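PDB 5DU9: CDA peptide synthetase I from Streptomyces coelicolor, which belongs to the large modular peptide synthetases and is represented here by its condensation domain, modelled with (2S)-2-amino-N-butyl-propanamide. Local coordinates for residues 202-205 and 206-209; 43-46 and 47-50; 325-328 and 329-332. The protein carries 1 engineered substitution. One frame throughout, in Å; residues are numbered along the deposited sequence.

Contact 1. Residues 202-205 and 206-209; sequences EAYR and ASAR
S207 carries its OG between its own backbone N and carbonyl carbon, chi1 76°, and from there the hydroxyl reaches back to the carbonyl of Y204. OG donates to Y204 O over 2.7 Å, only slightly tilted from the carbonyl plane. The same oxygen also takes S207 N at 3.0 Å, but this second donor stands well above that plane. Two bonds from one residue therefore hold a carbonyl left at the end of helix 194-205. One step earlier, A206 N closes the last turn on E202 O at 3.2 Å.

S207 works in the other direction too. As the N-cap of the next helix its OG accepts a weak bond from R209 N at 3.3 Å, and a water donating to both R205 O and S207 O spans the corner.

Y204 has CG trans to its backbone N (chi1 160°), which carries the ring toward R209. R209 comes up to the ring edge, with its CG 4.0 Å from Y204 CE1. The two side chains cross at about a right angle, and the touch is made by this methylene alone, not by a stack of the guanidinium on the ring.

The contact is the surface elbow where helix 194-205 hands over to helix 208-220. Y204 OH is hydrogen-bonded to D213 of the second helix, and the buried ring packs on R344 and F345, in the loop between helices 325-341 and 347-354.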
ATOM      1  N   GLU A 202      22.259   3.861  -1.228  1.00 20.18           N
ATOM      2  CA  GLU A 202      23.582   3.814  -0.621  1.00 21.49           C
ATOM      3  C   GLU A 202      24.263   5.177  -0.711  1.00 22.08           C
ATOM      4  O   GLU A 202      24.902   5.623   0.241  1.00 22.81           O
ATOM      5  CB  GLU A 202      24.435   2.737  -1.292  1.00 22.46           C
ATOM      6  CG  GLU A 202      24.057   1.325  -0.870  1.00 33.98           C
ATOM      7  CD  GLU A 202      24.792   0.253  -1.649  1.00 38.47           C
ATOM      8  OE1 GLU A 202      25.489   0.593  -2.628  1.00 48.43           O
ATOM      9  OE2 GLU A 202      24.673  -0.934  -1.279  1.00 42.09           O
ATOM     10  N   ALA A 203      24.110   5.845  -1.850  1.00 21.89           N
ATOM     11  CA  ALA A 203      24.689   7.170  -2.028  1.00 22.52           C
ATOM     12  C   ALA A 203      24.042   8.160  -1.067  1.00 21.90           C
ATOM     13  O   ALA A 203      24.718   9.033  -0.519  1.00 22.73           O
ATOM     14  CB  ALA A 203      24.531   7.638  -3.465  1.00 22.48           C
ATOM     15  N   TYR A 204      22.737   8.022  -0.857  1.00 20.57           N
ATOM     16  CA  TYR A 204      22.036   8.905   0.065  1.00 20.00           C
ATOM     17  C   TYR A 204      22.554   8.712   1.489  1.00 22.49           C
ATOM     18  O   TYR A 204      22.809   9.681   2.201  1.00 21.14           O
ATOM     19  CB  TYR A 204      20.524   8.665   0.032  1.00 18.56           C
ATOM     20  CG  TYR A 204      19.846   9.191   1.277  1.00 18.13           C
ATOM     21  CD1 TYR A 204      19.653  10.550   1.461  1.00 18.15           C
ATOM     22  CD2 TYR A 204      19.431   8.326   2.281  1.00 17.88           C
ATOM     23  CE1 TYR A 204      19.050  11.039   2.613  1.00 18.49           C
ATOM     24  CE2 TYR A 204      18.832   8.801   3.430  1.00 17.65           C
ATOM     25  CZ  TYR A 204      18.642  10.155   3.590  1.00 19.43           C
ATOM     26  OH  TYR A 204      18.045  10.624   4.737  1.00 17.55           O
ATOM     27  N   ARG A 205      22.709   7.457   1.897  1.00 20.80           N
ATOM     28  CA  ARG A 205      23.179   7.153   3.244  1.00 21.56           C
ATOM     29  C   ARG A 205      24.569   7.731   3.498  1.00 23.10           C
ATOM     30  O   ARG A 205      24.900   8.086   4.629  1.00 26.92           O
ATOM     31  CB  ARG A 205      23.189   5.640   3.481  1.00 21.65           C
ATOM     32  CG  ARG A 205      21.795   5.037   3.610  1.00 21.79           C
ATOM     33  CD  ARG A 205      21.825   3.645   4.221  1.00 26.62           C
ATOM     34  NE  ARG A 205      22.356   2.635   3.309  1.00 26.53           N
ATOM     35  CZ  ARG A 205      21.654   2.061   2.334  1.00 26.92           C
ATOM     36  NH1 ARG A 205      20.390   2.406   2.124  1.00 25.31           N
ATOM     37  NH2 ARG A 205      22.219   1.146   1.559  1.00 32.19           N
ATOM     38  N   ALA A 206      25.371   7.838   2.440  1.00 23.72           N
ATOM     39  CA  ALA A 206      26.738   8.339   2.549  1.00 25.33           C
ATOM     40  C   ALA A 206      26.828   9.855   2.378  1.00 25.60           C
ATOM     41  O   ALA A 206      27.919  10.426   2.450  1.00 27.03           O
ATOM     42  CB  ALA A 206      27.624   7.653   1.519  1.00 26.12           C
ATOM     43  N   SER A 207      25.689  10.506   2.158  1.00 24.35           N
ATOM     44  CA  SER A 207      25.670  11.927   1.816  1.00 24.58           C
ATOM     45  C   SER A 207      25.485  12.825   3.030  1.00 24.84           C
ATOM     46  O   SER A 207      25.127  12.364   4.113  1.00 24.60           O
ATOM     47  CB  SER A 207      24.555  12.215   0.808  1.00 23.26           C
ATOM     48  OG  SER A 207      23.288  12.219   1.440  1.00 21.98           O
ATOM     49  N   ALA A 208      25.720  14.119   2.828  1.00 25.47           N
ATOM     50  CA  ALA A 208      25.530  15.113   3.875  1.00 27.78           C
ATOM     51  C   ALA A 208      24.056  15.249   4.240  1.00 25.13           C
ATOM     52  O   ALA A 208      23.723  15.637   5.359  1.00 30.47           O
ATOM     53  CB  ALA A 208      26.088  16.459   3.432  1.00 28.34           C
ATOM     54  N   ARG A 209      23.174  14.935   3.294  1.00 23.02           N
ATOM     55  CA  ARG A 209      21.739  15.069   3.516  1.00 21.64           C
ATOM     56  C   ARG A 209      21.253  14.116   4.601  1.00 21.15           C
ATOM     57  O   ARG A 209      20.317  14.433   5.337  1.00 21.62           O
ATOM     58  CB  ARG A 209      20.959  14.814   2.224  1.00 20.51           C
ATOM     59  CG  ARG A 209      19.460  15.056   2.349  1.00 20.32           C
ATOM     60  CD  ARG A 209      18.754  14.926   1.006  1.00 25.95           C
ATOM     61  NE  ARG A 209      19.273  15.881   0.028  1.00 26.81           N
ATOM     62  CZ  ARG A 209      18.849  17.136  -0.103  1.00 38.05           C
ATOM     63  NH1 ARG A 209      17.888  17.611   0.679  1.00 37.55           N
ATOM     64  NH2 ARG A 209      19.390  17.921  -1.024  1.00 33.47           N
TER
HETATM   65  O   HOH W   1      26.127  10.163   5.918  1.00 31.87           O

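Contact 2. Residues 43-46 and 47-50; sequences PLDH and AVLS
Every side-chain atom of D45 lies against V48, and OD1 also reaches A47. CB starts the contact by lying 3.8 Å from V48 CG2. With chi1 at -172°, CG is trans to the backbone N and swings in under the first turn of the helix, where it comes within 3.4 Å of that same methyl; the D45 and V48 side chains cross at about a right angle. At the tip the two oxygens part company. OD1 accepts V48 N at 3.1 Å in a fairly straight bond, although the N-H arrives from above the carboxylate plane, and it also lies close to A47 CB. OD2 lies 3.7 Å from V48 CG2.

This makes D45 the N-cap of helix 46-58, its carboxylate taking an amide that has no earlier turn to bind. The main chain follows on: D45 O accepts L49 N at 2.8 Å, and H46 O accepts S50 N at the same distance. S50 CB sits over one face of the H46 ring. On the inner side, L44 CD1 touches L49 CD2 at 4.1 Å.

The OH of Y177, on helix 163-182, accepts from D45 N, and the Y177 side chain packs on L44, V48 and L49. H46 bonds L103 O through NE2 and stacks on H105 of strand 103-107, while L49 and H46 both touch L142 of strand 138-146.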
ATOM      1  N   PRO A  43     -15.189 -10.953 -19.927  1.00 36.47           N
ATOM      2  CA  PRO A  43     -14.485 -12.237 -20.003  1.00 40.74           C
ATOM      3  C   PRO A  43     -13.029 -12.131 -20.455  1.00 37.60           C
ATOM      4  O   PRO A  43     -12.704 -11.355 -21.355  1.00 37.81           O
ATOM      5  CB  PRO A  43     -15.310 -13.031 -21.026  1.00 37.94           C
ATOM      6  CG  PRO A  43     -16.022 -12.007 -21.829  1.00 53.54           C
ATOM      7  CD  PRO A  43     -16.293 -10.868 -20.899  1.00 44.14           C
ATOM      8  N   LEU A  44     -12.172 -12.915 -19.807  1.00 34.39           N
ATOM      9  CA  LEU A  44     -10.778 -13.064 -20.206  1.00 32.18           C
ATOM     10  C   LEU A  44     -10.487 -14.521 -20.555  1.00 38.51           C
ATOM     11  O   LEU A  44     -11.129 -15.435 -20.034  1.00 42.57           O
ATOM     12  CB  LEU A  44      -9.839 -12.602 -19.091  1.00 35.11           C
ATOM     13  CG  LEU A  44      -9.914 -11.130 -18.684  1.00 33.96           C
ATOM     14  CD1 LEU A  44      -8.975 -10.870 -17.524  1.00 31.60           C
ATOM     15  CD2 LEU A  44      -9.581 -10.213 -19.852  1.00 31.29           C
ATOM     16  N   ASP A  45      -9.518 -14.728 -21.440  1.00 37.50           N
ATOM     17  CA  ASP A  45      -9.080 -16.067 -21.817  1.00 32.67           C
ATOM     18  C   ASP A  45      -7.979 -16.513 -20.861  1.00 36.23           C
ATOM     19  O   ASP A  45      -6.880 -15.963 -20.878  1.00 34.32           O
ATOM     20  CB  ASP A  45      -8.586 -16.076 -23.269  1.00 34.80           C
ATOM     21  CG  ASP A  45      -8.286 -17.474 -23.786  1.00 46.47           C
ATOM     22  OD1 ASP A  45      -7.613 -18.254 -23.079  1.00 38.77           O
ATOM     23  OD2 ASP A  45      -8.720 -17.792 -24.913  1.00 58.29           O
ATOM     24  N   HIS A  46      -8.274 -17.506 -20.026  1.00 34.73           N
ATOM     25  CA  HIS A  46      -7.326 -17.933 -18.999  1.00 39.74           C
ATOM     26  C   HIS A  46      -6.043 -18.504 -19.594  1.00 45.04           C
ATOM     27  O   HIS A  46      -4.952 -18.276 -19.069  1.00 32.00           O
ATOM     28  CB  HIS A  46      -7.954 -18.973 -18.075  1.00 34.85           C
ATOM     29  CG  HIS A  46      -6.968 -19.616 -17.149  1.00 41.26           C
ATOM     30  ND1 HIS A  46      -6.628 -20.949 -17.234  1.00 42.31           N
ATOM     31  CD2 HIS A  46      -6.232 -19.103 -16.137  1.00 32.82           C
ATOM     32  CE1 HIS A  46      -5.734 -21.232 -16.304  1.00 37.40           C
ATOM     33  NE2 HIS A  46      -5.478 -20.130 -15.622  1.00 33.38           N
ATOM     34  N   ALA A  47      -6.177 -19.258 -20.678  1.00 36.17           N
ATOM     35  CA  ALA A  47      -5.016 -19.843 -21.337  1.00 34.77           C
ATOM     36  C   ALA A  47      -4.066 -18.750 -21.815  1.00 38.13           C
ATOM     37  O   ALA A  47      -2.852 -18.848 -21.641  1.00 35.84           O
ATOM     38  CB  ALA A  47      -5.448 -20.712 -22.502  1.00 37.14           C
ATOM     39  N   VAL A  48      -4.628 -17.703 -22.410  1.00 33.73           N
ATOM     40  CA  VAL A  48      -3.829 -16.593 -22.917  1.00 34.72           C
ATOM     41  C   VAL A  48      -3.252 -15.770 -21.767  1.00 37.48           C
ATOM     42  O   VAL A  48      -2.079 -15.402 -21.794  1.00 32.55           O
ATOM     43  CB  VAL A  48      -4.659 -15.678 -23.842  1.00 36.56           C
ATOM     44  CG1 VAL A  48      -3.816 -14.518 -24.360  1.00 36.48           C
ATOM     45  CG2 VAL A  48      -5.219 -16.477 -25.009  1.00 38.94           C
ATOM     46  N   LEU A  49      -4.075 -15.482 -20.763  1.00 28.90           N
ATOM     47  CA  LEU A  49      -3.616 -14.715 -19.607  1.00 29.61           C
ATOM     48  C   LEU A  49      -2.521 -15.477 -18.869  1.00 25.72           C
ATOM     49  O   LEU A  49      -1.606 -14.879 -18.306  1.00 26.92           O
ATOM     50  CB  LEU A  49      -4.780 -14.405 -18.659  1.00 26.62           C
ATOM     51  CG  LEU A  49      -4.505 -13.412 -17.526  1.00 28.65           C
ATOM     52  CD1 LEU A  49      -4.088 -12.049 -18.066  1.00 29.05           C
ATOM     53  CD2 LEU A  49      -5.729 -13.271 -16.629  1.00 27.05           C
ATOM     54  N   SER A  50      -2.614 -16.803 -18.877  1.00 29.35           N
ATOM     55  CA  SER A  50      -1.594 -17.636 -18.254  1.00 29.11           C
ATOM     56  C   SER A  50      -0.257 -17.460 -18.977  1.00 33.85           C
ATOM     57  O   SER A  50       0.795 -17.352 -18.346  1.00 28.37           O
ATOM     58  CB  SER A  50      -2.026 -19.105 -18.262  1.00 28.39           C
ATOM     59  OG  SER A  50      -1.019 -19.936 -17.710  1.00 45.16           O
TER

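Contact 3. Residues 325-328 and 329-332; sequences FARV and VETV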
ATOM      1  N   PHE A 325     -11.749  23.449   9.982  1.00 16.02           N
ATOM      2  CA  PHE A 325     -11.230  22.310   9.243  1.00 14.99           C
ATOM      3  C   PHE A 325     -10.221  22.799   8.205  1.00 14.45           C
ATOM      4  O   PHE A 325      -9.191  22.169   7.989  1.00 13.83           O
ATOM      5  CB  PHE A 325     -12.352  21.515   8.575  1.00 14.75           C
ATOM      6  CG  PHE A 325     -11.864  20.303   7.825  1.00 13.84           C
ATOM      7  CD1 PHE A 325     -11.093  19.343   8.461  1.00 13.55           C
ATOM      8  CD2 PHE A 325     -12.177  20.124   6.492  1.00 13.40           C
ATOM      9  CE1 PHE A 325     -10.639  18.232   7.778  1.00 12.81           C
ATOM     10  CE2 PHE A 325     -11.723  19.019   5.800  1.00 16.14           C
ATOM     11  CZ  PHE A 325     -10.955  18.068   6.446  1.00 14.05           C
ATOM     12  N   ALA A 326     -10.503  23.939   7.586  1.00 14.81           N
ATOM     13  CA  ALA A 326      -9.565  24.520   6.625  1.00 14.52           C
ATOM     14  C   ALA A 326      -8.217  24.807   7.280  1.00 14.64           C
ATOM     15  O   ALA A 326      -7.169  24.656   6.653  1.00 15.05           O
ATOM     16  CB  ALA A 326     -10.135  25.797   6.019  1.00 16.05           C
ATOM     17  N   ARG A 327      -8.241  25.211   8.544  1.00 15.37           N
ATOM     18  CA  ARG A 327      -6.998  25.470   9.260  1.00 15.68           C
ATOM     19  C   ARG A 327      -6.227  24.178   9.501  1.00 15.38           C
ATOM     20  O   ARG A 327      -5.000  24.163   9.446  1.00 15.82           O
ATOM     21  CB  ARG A 327      -7.261  26.169  10.593  1.00 16.80           C
ATOM     22  CG  ARG A 327      -5.991  26.520  11.364  1.00 17.35           C
ATOM     23  CD  ARG A 327      -5.167  27.579  10.634  1.00 21.85           C
ATOM     24  NE  ARG A 327      -3.946  27.933  11.353  1.00 28.67           N
ATOM     25  CZ  ARG A 327      -2.794  27.274  11.256  1.00 35.91           C
ATOM     26  NH1 ARG A 327      -2.690  26.207  10.473  1.00 27.63           N
ATOM     27  NH2 ARG A 327      -1.742  27.680  11.951  1.00 36.20           N
ATOM     28  N   VAL A 328      -6.939  23.090   9.775  1.00 14.68           N
ATOM     29  CA  VAL A 328      -6.277  21.803   9.962  1.00 14.12           C
ATOM     30  C   VAL A 328      -5.648  21.339   8.652  1.00 13.22           C
ATOM     31  O   VAL A 328      -4.560  20.765   8.654  1.00 14.72           O
ATOM     32  CB  VAL A 328      -7.253  20.735  10.489  1.00 14.11           C
ATOM     33  CG1 VAL A 328      -6.552  19.387  10.635  1.00 16.13           C
ATOM     34  CG2 VAL A 328      -7.824  21.171  11.833  1.00 15.16           C
ATOM     35  N   VAL A 329      -6.328  21.587   7.534  1.00 12.91           N
ATOM     36  CA  VAL A 329      -5.763  21.272   6.224  1.00 12.25           C
ATOM     37  C   VAL A 329      -4.449  22.044   6.033  1.00 12.80           C
ATOM     38  O   VAL A 329      -3.468  21.497   5.538  1.00 14.56           O
ATOM     39  CB  VAL A 329      -6.760  21.592   5.081  1.00 12.17           C
ATOM     40  CG1 VAL A 329      -6.090  21.473   3.709  1.00 15.04           C
ATOM     41  CG2 VAL A 329      -7.967  20.663   5.153  1.00 16.70           C
ATOM     42  N   GLU A 330      -4.420  23.306   6.448  1.00 13.19           N
ATOM     43  CA  GLU A 330      -3.190  24.098   6.360  1.00 13.58           C
ATOM     44  C   GLU A 330      -2.088  23.516   7.245  1.00 17.51           C
ATOM     45  O   GLU A 330      -0.916  23.484   6.860  1.00 16.76           O
ATOM     46  CB  GLU A 330      -3.460  25.551   6.747  1.00 16.98           C
ATOM     47  CG  GLU A 330      -4.321  26.303   5.751  1.00 22.57           C
ATOM     48  CD  GLU A 330      -4.724  27.681   6.243  1.00 46.67           C
ATOM     49  OE1 GLU A 330      -4.249  28.097   7.321  1.00 39.37           O
ATOM     50  OE2 GLU A 330      -5.519  28.350   5.551  1.00 51.97           O
ATOM     51  N   THR A 331      -2.468  23.063   8.435  1.00 13.88           N
ATOM     52  CA  THR A 331      -1.524  22.450   9.361  1.00 14.09           C
ATOM     53  C   THR A 331      -0.924  21.195   8.733  1.00 13.26           C
ATOM     54  O   THR A 331       0.282  20.954   8.821  1.00 15.68           O
ATOM     55  CB  THR A 331      -2.210  22.115  10.698  1.00 14.59           C
ATOM     56  OG1 THR A 331      -2.656  23.332  11.303  1.00 15.51           O
ATOM     57  CG2 THR A 331      -1.259  21.396  11.654  1.00 18.74           C
ATOM     58  N   VAL A 332      -1.772  20.408   8.084  1.00 12.56           N
ATOM     59  CA  VAL A 332      -1.322  19.204   7.391  1.00 11.85           C
ATOM     60  C   VAL A 332      -0.353  19.562   6.267  1.00 14.36           C
ATOM     61  O   VAL A 332       0.687  18.931   6.109  1.00 14.79           O
ATOM     62  CB  VAL A 332      -2.520  18.412   6.822  1.00 11.30           C
ATOM     63  CG1 VAL A 332      -2.073  17.358   5.810  1.00 11.77           C
ATOM     64  CG2 VAL A 332      -3.297  17.759   7.951  1.00 11.96           C
TER
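R327 and T331 lie one turn apart at the start of helix 325-341, and the carbonyl of R327 takes the amide of T331 over 2.9 Å. Three like bonds run beside it: V329 N to F325 O at 3.0 Å, nearly in line with the carbonyl, E330 N to A326 O at 3.1 Å, and V332 N to V328 O at 2.9 Å. All four carbonyls of 325-328 thus have a main-chain donor from 329-332. Two further groups are settled by serines just before and just after 325-332: R327 N is bonded to S324 OG, and V329 O to S333 OG. The main chain also bonds outward, F325 with A441 and A326 with P439.

The side-chain polar groups are held far more loosely. R327 bends at chi2 (66°), which folds its chain along the helix surface and brings NH1 3.0 Å from T331 OG1, yet the angle there is too poor for a hydrogen bond. NH1 and E330 OE1 form a long salt bridge at 4.0 Å; the oxygen lies well out of the guanidinium plane and no N-H points at it, so charge alone is at work. E330 OE1 also rests against R327 CD.

The buried side is apolar in its side chains. V329 places CG2 over one face of the F325 ring, 4.2 Å from its centroid, a CH-pi contact displaced toward the ring's rim. F325, V329 and V332 all pack on A273 of helix 267-283, and V328 turns to V443.

The chemistry implies that main-chain bonds, within the helix and to 439-441, and apolar packing probably do most of the holding, with the exposed R327-E330 pair probably adding little more than a diffuse electrostatic pull.

Contacts 1 and 2 are surface corners where the chain enters a helix, each with an N-cap, whereas contact 3 lies within one helix and is partly buried. The caps differ: the serine of contact 1 joins two successive helices by donating one way and accepting weakly the other, while the carboxylate of contact 2 accepts and opens a helix reached through a loop after a strand. Contact 3 has no such side-chain cap between its segments and relies on regular main-chain bonds, an aromatic-methyl contact and a long ion pair. No two share a helix or touch; contacts 2 and 3, centres 48 Å apart, lie on opposite sides of the chain's centre.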